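Local coordinates for protein Dye-decolorizing peroxidase (Irpex lacteus, PDB 7D8M) that binds heme b and probably acts as a peroxidase, oxidising dyes and other substrates at the expense of hydrogen peroxide, at residues F27-I32 and D119-I124; A48-V53 and F67-F72; E166-L171 and R259-W264. All blocks are in the same frame, centred on the assembly; numbering follows the deposited sequence.

Interaction 1 (F27-I32 and D119-I124); sequences FVFFHI and DGVFLI
A classic beta bulge, with D119 and G120 both facing F30, closes the antiparallel pairing of strands 24-32 and 120-126 at the centre of a ferredoxin-like sheet. F30 O accepts from D119 N at 2.8 Å and, weakly, from G120 N, while V28 and F122 exchange two bonds of 2.9 Å between V28 N and F122 O and between F122 N and V28 O. With CG set between its backbone N and carbonyl carbon (chi1 59°), F30 lays its ring over G120, whose CA sits 4.0 Å from the ring centroid; a CB there would clash with F30 CZ. The same ring meets F122 obliquely, F30 CE2 to F122 CD2 3.5 Å, and also touches F38 and W147. With an alanine in place of F30, a gap would probably open over G120 and beside F122, and W147 and F38 would lose a ring partner. On the other face of the sheet V121 CG2 makes a CH-pi contact 3.8 Å from the F29 ring centroid, and L123 leans on F27. H31 ND1 bonds N117 O, whereas D119 OD2, over the H31 ring, uses its anti lone pair for I32 N, a nearly straight 2.6 Å bond.

Interaction 2 (A48-V53 and F67-F72); sequences ANITSV and FVNLAF
T51 and N69 carry this contact with their polar ends, T51 directed at the strand and N69 folding its amide back toward T51. T51 holds OG1 anti to its carbonyl carbon (chi1 -57°), which brings the hydroxyl oxygen to V68 N, a bond of 3.0 Å. From the same residue, T51 N bonds V68 O at 2.8 Å and almost straight, lying in the carbonyl plane, and V68 is thereby gripped at both its N and its O. The amide of N69 ties in as well: ND2 meets T51 O at 3.1 Å on a lone pair, and also reaches V68 O at 2.7 Å, this time from above the carbonyl plane. V68 O therefore accepts two hydrogen bonds, from T51 N and N69 ND2, and both partners of ND2 lie close to the N69 amide plane, which fixes the rotation of that group together with a bond from D15 N to N69 OD1. The other branch of T51, CG2, comes obliquely to the F67 ring, 3.9 Å from F67 CD1, and K22 makes a cation-pi contact with that ring. I50 starts off away from the strand, but its chain bends back and CD1 rests 3.9 Å from L70 CB and near V68 CG1; I441 and I444 of helix 441-448 also touch I50. Beside it, N49 O abuts V68 CB at 3.4 Å. The arrangement binds the exit of helix 35-49 to edge strand 67-72, just before S52 N-caps helix 53-57. It belongs to the split beta-alpha-beta unit of a ferredoxin-like fold, in which helix 35-49 crosses from strand 24-32 to strand 67-72 with strand 120-126 between them.

Interaction 3 (E166-L171 and R259-W264); sequences EHFGYL and RMFGRW. With HEM (protoporphyrin IX containing Fe), chain B.
The rings of Y170 and F261 stack face to face, centroids 4.1 Å apart and planes 26° from parallel, with F261 CD2 above the middle of the phenol ring. At the edge of Y170, CE2 comes 3.2 Å from R263 O, a buried carbonyl that has no hydrogen-bonding partner in the model, and E166 OE1 lies in the ring plane. F261 presents its own edge to two neighbours: CZ meets F168 CD2 at 3.8 Å, and CE1 faces the heme meso carbon CHB, also at 3.8 Å. Y170 CB touches the heme methyl CMA, which the stack thus flanks. E166 braces the Y170 side: bent at chi2 (70°), its chain turns the carboxylate back over the type I turn from E166 to G169, where OE1 accepts Y170 N at 2.8 Å and OE2 accepts F168 N from above the carboxylate plane. E166, Y170, L171, F261 and R263 all line the heme pocket. R263, which binds heme b, extends along a propionate, with a weak bond from NE to O1A, while G267 O and N288 O hold its NH1. A water joins L171 O to W264 O. Loop 166-171 thus lies against the end of helix 249-261, where G262 leaves helical geometry; Q226 of strand 217-226 bonds E166, F231 of helix 228-237 covers F168 and F261, and M260 pairs through its backbone with H312, the axial heme ligand.

Interactions 1 and 2 share one four-stranded antiparallel sheet, within the range of the DyP dimeric alpha+beta barrel domain, and their centres are about 12 Å apart. Strand 120-126 lies between strands 24-32 and 67-72, and probable hydrogen bonds from N69 N to L123 O and from V121 N to A71 O join the two contacts directly. Along the chain, interaction 2 falls between the two segments of interaction 1. Interaction 3 follows later, on the opposite side of the chain's centre, its centre about 30 and 31 Å from those of interactions 1 and 2. The first two contacts thus belong to one ferredoxin-like half, joining three of its four strands and the end of helix 35-49, whereas interaction 3 lines the heme pocket.

Interaction 1 (F27-I32 and D119-I124)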
loop_
_atom_site.group_PDB
_atom_site.type_symbol
_atom_site.label_atom_id
_atom_site.label_comp_id
_atom_site.label_asym_id
_atom_site.label_seq_id
_atom_site.Cartn_x
_atom_site.Cartn_y
_atom_site.Cartn_z
ATOM N N PHE A 27 13.078 5.166 4.430
ATOM C CA PHE A 27 12.950 3.785 4.886
ATOM C C PHE A 27 14.342 3.254 5.176
ATOM O O PHE A 27 15.166 3.151 4.259
ATOM C CB PHE A 27 12.258 2.913 3.832
ATOM C CG PHE A 27 10.833 3.293 3.570
ATOM C CD1 PHE A 27 10.529 4.321 2.688
ATOM C CD2 PHE A 27 9.798 2.632 4.212
ATOM C CE1 PHE A 27 9.211 4.678 2.440
ATOM C CE2 PHE A 27 8.476 2.982 3.984
ATOM C CZ PHE A 27 8.180 4.008 3.095
ATOM N N VAL A 28 14.615 2.931 6.446
ATOM C CA VAL A 28 15.929 2.441 6.854
ATOM C C VAL A 28 15.793 0.962 7.188
ATOM O O VAL A 28 15.290 0.599 8.260
ATOM C CB VAL A 28 16.495 3.229 8.041
ATOM C CG1 VAL A 28 17.891 2.711 8.396
ATOM C CG2 VAL A 28 16.556 4.715 7.703
ATOM N N PHE A 29 16.264 0.102 6.286
ATOM C CA PHE A 29 16.211 -1.341 6.491
ATOM C C PHE A 29 17.534 -1.805 7.091
ATOM O O PHE A 29 18.610 -1.395 6.642
ATOM C CB PHE A 29 15.931 -2.076 5.179
ATOM C CG PHE A 29 14.599 -1.696 4.527
ATOM C CD1 PHE A 29 13.424 -2.345 4.879
ATOM C CD2 PHE A 29 14.539 -0.686 3.584
ATOM C CE1 PHE A 29 12.199 -1.995 4.287
ATOM C CE2 PHE A 29 13.328 -0.338 2.981
ATOM C CZ PHE A 29 12.159 -0.992 3.335
ATOM N N PHE A 30 17.457 -2.658 8.102
ATOM C CA PHE A 30 18.652 -2.958 8.870
ATOM C C PHE A 30 18.690 -4.424 9.260
ATOM O O PHE A 30 17.665 -5.109 9.309
ATOM C CB PHE A 30 18.733 -2.091 10.136
ATOM C CG PHE A 30 17.558 -2.263 11.071
ATOM C CD1 PHE A 30 17.534 -3.294 12.007
ATOM C CD2 PHE A 30 16.486 -1.384 11.025
ATOM C CE1 PHE A 30 16.453 -3.453 12.863
ATOM C CE2 PHE A 30 15.407 -1.532 11.880
ATOM C CZ PHE A 30 15.395 -2.570 12.806
ATOM N N HIS A 31 19.900 -4.866 9.602
ATOM C CA HIS A 31 20.178 -6.173 10.172
ATOM C C HIS A 31 20.726 -5.967 11.576
ATOM O O HIS A 31 21.429 -4.985 11.836
ATOM C CB HIS A 31 21.201 -6.927 9.320
ATOM C CG HIS A 31 21.587 -8.263 9.875
ATOM N ND1 HIS A 31 20.820 -9.392 9.689
ATOM C CD2 HIS A 31 22.662 -8.653 10.603
ATOM C CE1 HIS A 31 21.399 -10.417 10.290
ATOM N NE2 HIS A 31 22.521 -9.998 10.843
ATOM N N ILE A 32 20.399 -6.882 12.486
ATOM C CA ILE A 32 20.820 -6.765 13.880
ATOM C C ILE A 32 22.086 -7.592 14.076
ATOM O O ILE A 32 22.070 -8.815 13.891
ATOM C CB ILE A 32 19.708 -7.209 14.841
ATOM C CG1 ILE A 32 18.465 -6.343 14.627
ATOM C CG2 ILE A 32 20.181 -7.116 16.286
ATOM C CD1 ILE A 32 17.312 -6.681 15.534
ATOM N N ASP A 119 16.136 -7.510 9.179
ATOM C CA ASP A 119 15.553 -7.750 10.492
ATOM C C ASP A 119 14.468 -6.748 10.855
ATOM O O ASP A 119 13.639 -7.040 11.725
ATOM C CB ASP A 119 16.652 -7.711 11.577
ATOM C CG ASP A 119 17.537 -8.948 11.559
ATOM O OD1 ASP A 119 17.055 -10.027 11.161
ATOM O OD2 ASP A 119 18.715 -8.846 11.956
ATOM N N GLY A 120 14.442 -5.589 10.212
ATOM C CA GLY A 120 13.398 -4.627 10.492
ATOM C C GLY A 120 13.624 -3.368 9.690
ATOM O O GLY A 120 14.570 -3.260 8.899
ATOM N N VAL A 121 12.748 -2.399 9.922
ATOM C CA VAL A 121 12.805 -1.149 9.184
ATOM C C VAL A 121 12.356 -0.012 10.089
ATOM O O VAL A 121 11.396 -0.143 10.855
ATOM C CB VAL A 121 11.940 -1.232 7.901
ATOM C CG1 VAL A 121 10.499 -1.617 8.250
ATOM C CG2 VAL A 121 11.995 0.078 7.149
ATOM N N PHE A 122 13.075 1.102 10.004
ATOM C CA PHE A 122 12.662 2.369 10.588
ATOM C C PHE A 122 12.001 3.190 9.491
ATOM O O PHE A 122 12.554 3.317 8.394
ATOM C CB PHE A 122 13.866 3.130 11.157
ATOM C CG PHE A 122 14.267 2.715 12.552
ATOM C CD1 PHE A 122 13.630 3.248 13.663
ATOM C CD2 PHE A 122 15.319 1.831 12.754
ATOM C CE1 PHE A 122 14.008 2.889 14.947
ATOM C CE2 PHE A 122 15.705 1.462 14.038
ATOM C CZ PHE A 122 15.046 1.992 15.136
ATOM N N LEU A 123 10.815 3.723 9.780
ATOM C CA LEU A 123 10.161 4.721 8.940
ATOM C C LEU A 123 10.382 6.098 9.554
ATOM O O LEU A 123 9.997 6.329 10.702
ATOM C CB LEU A 123 8.660 4.444 8.814
ATOM C CG LEU A 123 8.192 3.448 7.757
ATOM C CD1 LEU A 123 8.826 2.104 7.974
ATOM C CD2 LEU A 123 6.673 3.329 7.793
ATOM N N ILE A 124 10.968 7.013 8.788
ATOM C CA ILE A 124 11.281 8.362 9.259
ATOM C C ILE A 124 10.622 9.357 8.316
ATOM O O ILE A 124 11.049 9.497 7.161
ATOM C CB ILE A 124 12.790 8.616 9.324
ATOM C CG1 ILE A 124 13.497 7.586 10.216
ATOM C CG2 ILE A 124 13.073 10.061 9.780
ATOM C CD1 ILE A 124 15.000 7.521 9.949
#

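Interaction 2 (A48-V53 and F67-F72)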
loop_
_atom_site.group_PDB
_atom_site.type_symbol
_atom_site.label_atom_id
_atom_site.label_comp_id
_atom_site.label_asym_id
_atom_site.label_seq_id
_atom_site.Cartn_x
_atom_site.Cartn_y
_atom_site.Cartn_z
ATOM N N ALA A 48 11.199 7.871 23.521
ATOM C CA ALA A 48 11.477 9.262 23.198
ATOM C C ALA A 48 11.156 9.631 21.759
ATOM O O ALA A 48 10.986 10.822 21.469
ATOM C CB ALA A 48 12.950 9.582 23.462
ATOM N N ASN A 49 11.077 8.653 20.851
ATOM C CA ASN A 49 11.067 8.946 19.424
ATOM C C ASN A 49 10.004 8.213 18.615
ATOM O O ASN A 49 9.686 8.675 17.510
ATOM C CB ASN A 49 12.445 8.635 18.812
ATOM C CG ASN A 49 13.527 9.564 19.315
ATOM O OD1 ASN A 49 13.655 10.695 18.845
ATOM N ND2 ASN A 49 14.322 9.088 20.275
ATOM N N ILE A 50 9.444 7.110 19.101
ATOM C CA ILE A 50 8.445 6.377 18.319
ATOM C C ILE A 50 7.130 7.140 18.364
ATOM O O ILE A 50 6.520 7.291 19.431
ATOM C CB ILE A 50 8.268 4.942 18.827
ATOM C CG1 ILE A 50 9.568 4.169 18.630
ATOM C CG2 ILE A 50 7.123 4.248 18.073
ATOM C CD1 ILE A 50 10.050 4.149 17.180
ATOM N N THR A 51 6.693 7.615 17.202
ATOM C CA THR A 51 5.595 8.565 17.114
ATOM C C THR A 51 4.262 7.845 17.149
ATOM O O THR A 51 4.015 6.932 16.351
ATOM C CB THR A 51 5.706 9.383 15.829
ATOM O OG1 THR A 51 6.975 10.037 15.796
ATOM C CG2 THR A 51 4.576 10.419 15.736
ATOM N N SER A 52 3.383 8.298 18.031
ATOM C CA SER A 52 2.076 7.692 18.209
ATOM C C SER A 52 1.038 8.318 17.283
ATOM O O SER A 52 1.233 9.402 16.720
ATOM C CB SER A 52 1.613 7.855 19.652
ATOM O OG SER A 52 1.343 9.225 19.905
ATOM N N VAL A 53 -0.085 7.610 17.145
ATOM C CA VAL A 53 -1.280 8.194 16.537
ATOM C C VAL A 53 -1.624 9.507 17.228
ATOM O O VAL A 53 -1.877 10.529 16.580
ATOM C CB VAL A 53 -2.454 7.199 16.613
ATOM C CG1 VAL A 53 -3.783 7.902 16.326
ATOM C CG2 VAL A 53 -2.235 6.027 15.665
ATOM N N PHE A 67 8.677 12.208 12.333
ATOM C CA PHE A 67 7.953 11.084 12.909
ATOM C C PHE A 67 8.747 9.806 12.675
ATOM O O PHE A 67 9.344 9.621 11.611
ATOM C CB PHE A 67 6.565 10.943 12.276
ATOM C CG PHE A 67 5.689 12.162 12.421
ATOM C CD1 PHE A 67 5.964 13.140 13.375
ATOM C CD2 PHE A 67 4.574 12.323 11.605
ATOM C CE1 PHE A 67 5.146 14.260 13.499
ATOM C CE2 PHE A 67 3.746 13.436 11.731
ATOM C CZ PHE A 67 4.032 14.402 12.680
ATOM N N VAL A 68 8.760 8.917 13.665
ATOM C CA VAL A 68 9.540 7.690 13.560
ATOM C C VAL A 68 8.666 6.509 13.939
ATOM O O VAL A 68 8.001 6.524 14.982
ATOM C CB VAL A 68 10.812 7.713 14.429
ATOM C CG1 VAL A 68 11.637 6.475 14.148
ATOM C CG2 VAL A 68 11.639 8.950 14.143
ATOM N N ASN A 69 8.660 5.492 13.087
ATOM C CA ASN A 69 7.996 4.239 13.391
ATOM C C ASN A 69 8.994 3.109 13.191
ATOM O O ASN A 69 10.025 3.273 12.533
ATOM C CB ASN A 69 6.757 4.036 12.518
ATOM C CG ASN A 69 5.507 4.623 13.137
ATOM O OD1 ASN A 69 4.399 4.309 12.719
ATOM N ND2 ASN A 69 5.675 5.476 14.136
ATOM N N LEU A 70 8.672 1.951 13.758
ATOM C CA LEU A 70 9.597 0.826 13.784
ATOM C C LEU A 70 8.816 -0.469 13.640
ATOM O O LEU A 70 7.767 -0.636 14.269
ATOM C CB LEU A 70 10.406 0.817 15.091
ATOM C CG LEU A 70 11.282 -0.402 15.382
ATOM C CD1 LEU A 70 12.347 -0.539 14.330
ATOM C CD2 LEU A 70 11.926 -0.288 16.764
ATOM N N ALA A 71 9.330 -1.384 12.817
ATOM C CA ALA A 71 8.687 -2.669 12.594
ATOM C C ALA A 71 9.746 -3.741 12.395
ATOM O O ALA A 71 10.824 -3.474 11.860
ATOM C CB ALA A 71 7.743 -2.624 11.378
ATOM N N PHE A 72 9.427 -4.962 12.817
ATOM C CA PHE A 72 10.372 -6.070 12.787
ATOM C C PHE A 72 9.880 -7.192 11.880
ATOM O O PHE A 72 8.690 -7.527 11.879
ATOM C CB PHE A 72 10.609 -6.636 14.198
ATOM C CG PHE A 72 11.276 -5.673 15.133
ATOM C CD1 PHE A 72 12.623 -5.386 15.000
ATOM C CD2 PHE A 72 10.558 -5.059 16.137
ATOM C CE1 PHE A 72 13.254 -4.500 15.870
ATOM C CE2 PHE A 72 11.174 -4.170 17.010
ATOM C CZ PHE A 72 12.522 -3.885 16.869
#

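Interaction 3 (E166-L171 and R259-W264)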
loop_
_atom_site.group_PDB
_atom_site.type_symbol
_atom_site.label_atom_id
_atom_site.label_comp_id
_atom_site.label_asym_id
_atom_site.label_seq_id
_atom_site.Cartn_x
_atom_site.Cartn_y
_atom_site.Cartn_z
ATOM N N GLU A 166 0.466 9.609 -7.560
ATOM C CA GLU A 166 1.574 8.703 -7.813
ATOM C C GLU A 166 2.146 8.999 -9.203
ATOM O O GLU A 166 1.612 9.816 -9.960
ATOM C CB GLU A 166 1.138 7.248 -7.633
ATOM C CG GLU A 166 -0.080 6.826 -8.456
ATOM C CD GLU A 166 0.242 6.768 -9.923
ATOM O OE1 GLU A 166 -0.528 7.338 -10.716
ATOM O OE2 GLU A 166 1.298 6.191 -10.283
ATOM N N HIS A 167 3.248 8.329 -9.552
ATOM C CA HIS A 167 4.053 8.760 -10.695
ATOM C C HIS A 167 3.361 8.590 -12.045
ATOM O O HIS A 167 3.750 9.257 -13.010
ATOM C CB HIS A 167 5.373 8.011 -10.714
ATOM C CG HIS A 167 6.459 8.710 -9.962
ATOM N ND1 HIS A 167 6.928 9.956 -10.320
ATOM C CD2 HIS A 167 7.162 8.338 -8.869
ATOM C CE1 HIS A 167 7.888 10.316 -9.485
ATOM N NE2 HIS A 167 8.047 9.355 -8.591
ATOM N N PHE A 168 2.373 7.710 -12.154
ATOM C CA PHE A 168 1.607 7.687 -13.392
ATOM C C PHE A 168 0.706 8.910 -13.528
ATOM O O PHE A 168 0.164 9.143 -14.616
ATOM C CB PHE A 168 0.761 6.415 -13.478
ATOM C CG PHE A 168 1.552 5.164 -13.717
ATOM C CD1 PHE A 168 2.529 5.114 -14.692
ATOM C CD2 PHE A 168 1.295 4.021 -12.979
ATOM C CE1 PHE A 168 3.251 3.947 -14.918
ATOM C CE2 PHE A 168 2.021 2.850 -13.197
ATOM C CZ PHE A 168 2.995 2.817 -14.173
ATOM N N GLY A 169 0.510 9.669 -12.449
ATOM C CA GLY A 169 -0.238 10.912 -12.482
ATOM C C GLY A 169 -1.582 10.876 -11.786
ATOM O O GLY A 169 -2.293 11.890 -11.794
ATOM N N TYR A 170 -1.953 9.759 -11.174
ATOM C CA TYR A 170 -3.279 9.606 -10.589
ATOM C C TYR A 170 -3.239 10.005 -9.124
ATOM O O TYR A 170 -2.325 9.608 -8.392
ATOM C CB TYR A 170 -3.774 8.168 -10.743
ATOM C CG TYR A 170 -4.067 7.854 -12.191
ATOM C CD1 TYR A 170 -3.034 7.585 -13.083
ATOM C CD2 TYR A 170 -5.370 7.878 -12.681
ATOM C CE1 TYR A 170 -3.292 7.321 -14.420
ATOM C CE2 TYR A 170 -5.636 7.627 -14.026
ATOM C CZ TYR A 170 -4.592 7.353 -14.884
ATOM O OH TYR A 170 -4.831 7.098 -16.213
ATOM N N LEU A 171 -4.215 10.806 -8.709
ATOM C CA LEU A 171 -4.343 11.126 -7.295
ATOM C C LEU A 171 -4.478 9.841 -6.485
ATOM O O LEU A 171 -5.268 8.949 -6.821
ATOM C CB LEU A 171 -5.547 12.037 -7.058
ATOM C CG LEU A 171 -5.707 12.520 -5.613
ATOM C CD1 LEU A 171 -4.497 13.351 -5.184
ATOM C CD2 LEU A 171 -7.014 13.293 -5.445
ATOM N N ARG A 259 -10.017 3.762 -17.222
ATOM C CA ARG A 259 -10.625 2.437 -17.162
ATOM C C ARG A 259 -9.704 1.416 -16.501
ATOM O O ARG A 259 -10.185 0.513 -15.808
ATOM C CB ARG A 259 -11.013 1.968 -18.570
ATOM C CG ARG A 259 -11.961 2.912 -19.293
ATOM C CD ARG A 259 -13.405 2.603 -18.994
ATOM N NE ARG A 259 -13.832 1.291 -19.475
ATOM C CZ ARG A 259 -15.025 0.770 -19.191
ATOM N NH1 ARG A 259 -15.872 1.462 -18.438
ATOM N NH2 ARG A 259 -15.377 -0.434 -19.649
ATOM N N MET A 260 -8.389 1.542 -16.688
ATOM C CA MET A 260 -7.462 0.631 -16.016
ATOM C C MET A 260 -7.467 0.834 -14.506
ATOM O O MET A 260 -7.402 -0.140 -13.742
ATOM C CB MET A 260 -6.049 0.813 -16.571
ATOM C CG MET A 260 -5.929 0.406 -18.028
ATOM S SD MET A 260 -4.429 1.017 -18.792
ATOM C CE MET A 260 -3.260 -0.211 -18.257
ATOM N N PHE A 261 -7.528 2.087 -14.055
ATOM C CA PHE A 261 -7.409 2.383 -12.633
ATOM C C PHE A 261 -8.749 2.352 -11.910
ATOM O O PHE A 261 -8.818 1.887 -10.769
ATOM C CB PHE A 261 -6.745 3.750 -12.431
ATOM C CG PHE A 261 -5.249 3.701 -12.485
ATOM C CD1 PHE A 261 -4.511 3.368 -11.360
ATOM C CD2 PHE A 261 -4.582 3.954 -13.676
ATOM C CE1 PHE A 261 -3.126 3.299 -11.410
ATOM C CE2 PHE A 261 -3.206 3.884 -13.745
ATOM C CZ PHE A 261 -2.472 3.563 -12.609
ATOM N N GLY A 262 -9.816 2.822 -12.564
ATOM C CA GLY A 262 -11.076 3.087 -11.908
ATOM C C GLY A 262 -11.263 4.536 -11.526
ATOM O O GLY A 262 -12.297 4.877 -10.951
ATOM N N ARG A 263 -10.281 5.387 -11.813
ATOM C CA ARG A 263 -10.331 6.808 -11.517
ATOM C C ARG A 263 -9.594 7.548 -12.619
ATOM O O ARG A 263 -8.670 7.007 -13.235
ATOM C CB ARG A 263 -9.683 7.157 -10.161
ATOM C CG ARG A 263 -10.432 6.645 -8.945
ATOM C CD ARG A 263 -9.761 7.111 -7.650
ATOM N NE ARG A 263 -10.397 6.510 -6.483
ATOM C CZ ARG A 263 -11.441 7.036 -5.849
ATOM N NH1 ARG A 263 -11.962 8.183 -6.265
ATOM N NH2 ARG A 263 -11.957 6.418 -4.799
ATOM N N TRP A 264 -10.037 8.778 -12.879
ATOM C CA TRP A 264 -9.268 9.718 -13.671
ATOM C C TRP A 264 -8.077 10.212 -12.845
ATOM O O TRP A 264 -7.996 9.975 -11.640
ATOM C CB TRP A 264 -10.151 10.888 -14.097
ATOM C CG TRP A 264 -11.319 10.487 -14.975
ATOM C CD1 TRP A 264 -12.587 10.153 -14.569
ATOM C CD2 TRP A 264 -11.317 10.393 -16.398
ATOM N NE1 TRP A 264 -13.369 9.846 -15.663
ATOM C CE2 TRP A 264 -12.613 9.989 -16.797
ATOM C CE3 TRP A 264 -10.343 10.597 -17.380
ATOM C CZ2 TRP A 264 -12.955 9.792 -18.133
ATOM C CZ3 TRP A 264 -10.688 10.415 -18.703
ATOM C CH2 TRP A 264 -11.981 10.011 -19.067
HETATM C CHA HEM B . -6.110 2.344 -4.974
HETATM C CHB HEM B . -2.239 3.202 -7.767
HETATM C CHC HEM B . -0.100 -0.772 -5.965
HETATM C CHD HEM B . -4.166 -1.886 -3.565
HETATM C C1A HEM B . -5.250 2.941 -5.869
HETATM C C2A HEM B . -5.464 4.203 -6.552
HETATM C C3A HEM B . -4.381 4.441 -7.314
HETATM C C4A HEM B . -3.456 3.343 -7.137
HETATM C CMA HEM B . -4.118 5.649 -8.232
HETATM C CAA HEM B . -6.727 5.092 -6.391
HETATM C CBA HEM B . -6.541 6.070 -5.232
HETATM C CGA HEM B . -7.265 5.601 -3.985
HETATM O O1A HEM B . -8.368 5.017 -4.109
HETATM O O2A HEM B . -6.752 5.837 -2.856
HETATM C C1B HEM B . -1.318 2.221 -7.488
HETATM C C2B HEM B . 0.028 2.175 -8.010
HETATM C C3B HEM B . 0.614 1.067 -7.518
HETATM C C4B HEM B . -0.338 0.396 -6.662
HETATM C CMB HEM B . 0.604 3.235 -8.994
HETATM C CAB HEM B . 2.054 0.537 -7.725
HETATM C CBB HEM B . 3.068 1.300 -8.149
HETATM C C1C HEM B . -1.028 -1.471 -5.211
HETATM C C2C HEM B . -0.856 -2.788 -4.621
HETATM C C3C HEM B . -1.984 -3.093 -3.949
HETATM C C4C HEM B . -2.907 -1.985 -4.117
HETATM C CMC HEM B . 0.444 -3.619 -4.758
HETATM C CAC HEM B . -2.354 -4.373 -3.154
HETATM C CBC HEM B . -1.779 -5.567 -3.380
HETATM C C1D HEM B . -4.991 -0.784 -3.639
HETATM C C2D HEM B . -6.192 -0.537 -2.856
HETATM C C3D HEM B . -6.724 0.621 -3.249
HETATM C C4D HEM B . -5.883 1.163 -4.299
HETATM C CMD HEM B . -6.781 -1.445 -1.763
HETATM C CAD HEM B . -8.012 1.261 -2.693
HETATM C CBD HEM B . -9.202 0.729 -3.497
HETATM C CGD HEM B . -10.520 1.229 -2.945
HETATM O O1D HEM B . -11.415 1.569 -3.762
HETATM O O2D HEM B . -10.679 1.301 -1.694
HETATM N NA HEM B . -4.025 2.444 -6.255
HETATM N NB HEM B . -1.516 1.121 -6.664
HETATM N NC HEM B . -2.289 -1.025 -4.889
HETATM N ND HEM B . -4.819 0.285 -4.501
HETATM FE FE HEM B . -3.204 0.614 -5.710
HETATM O O HOH W 1 -7.019 8.637 -8.877
#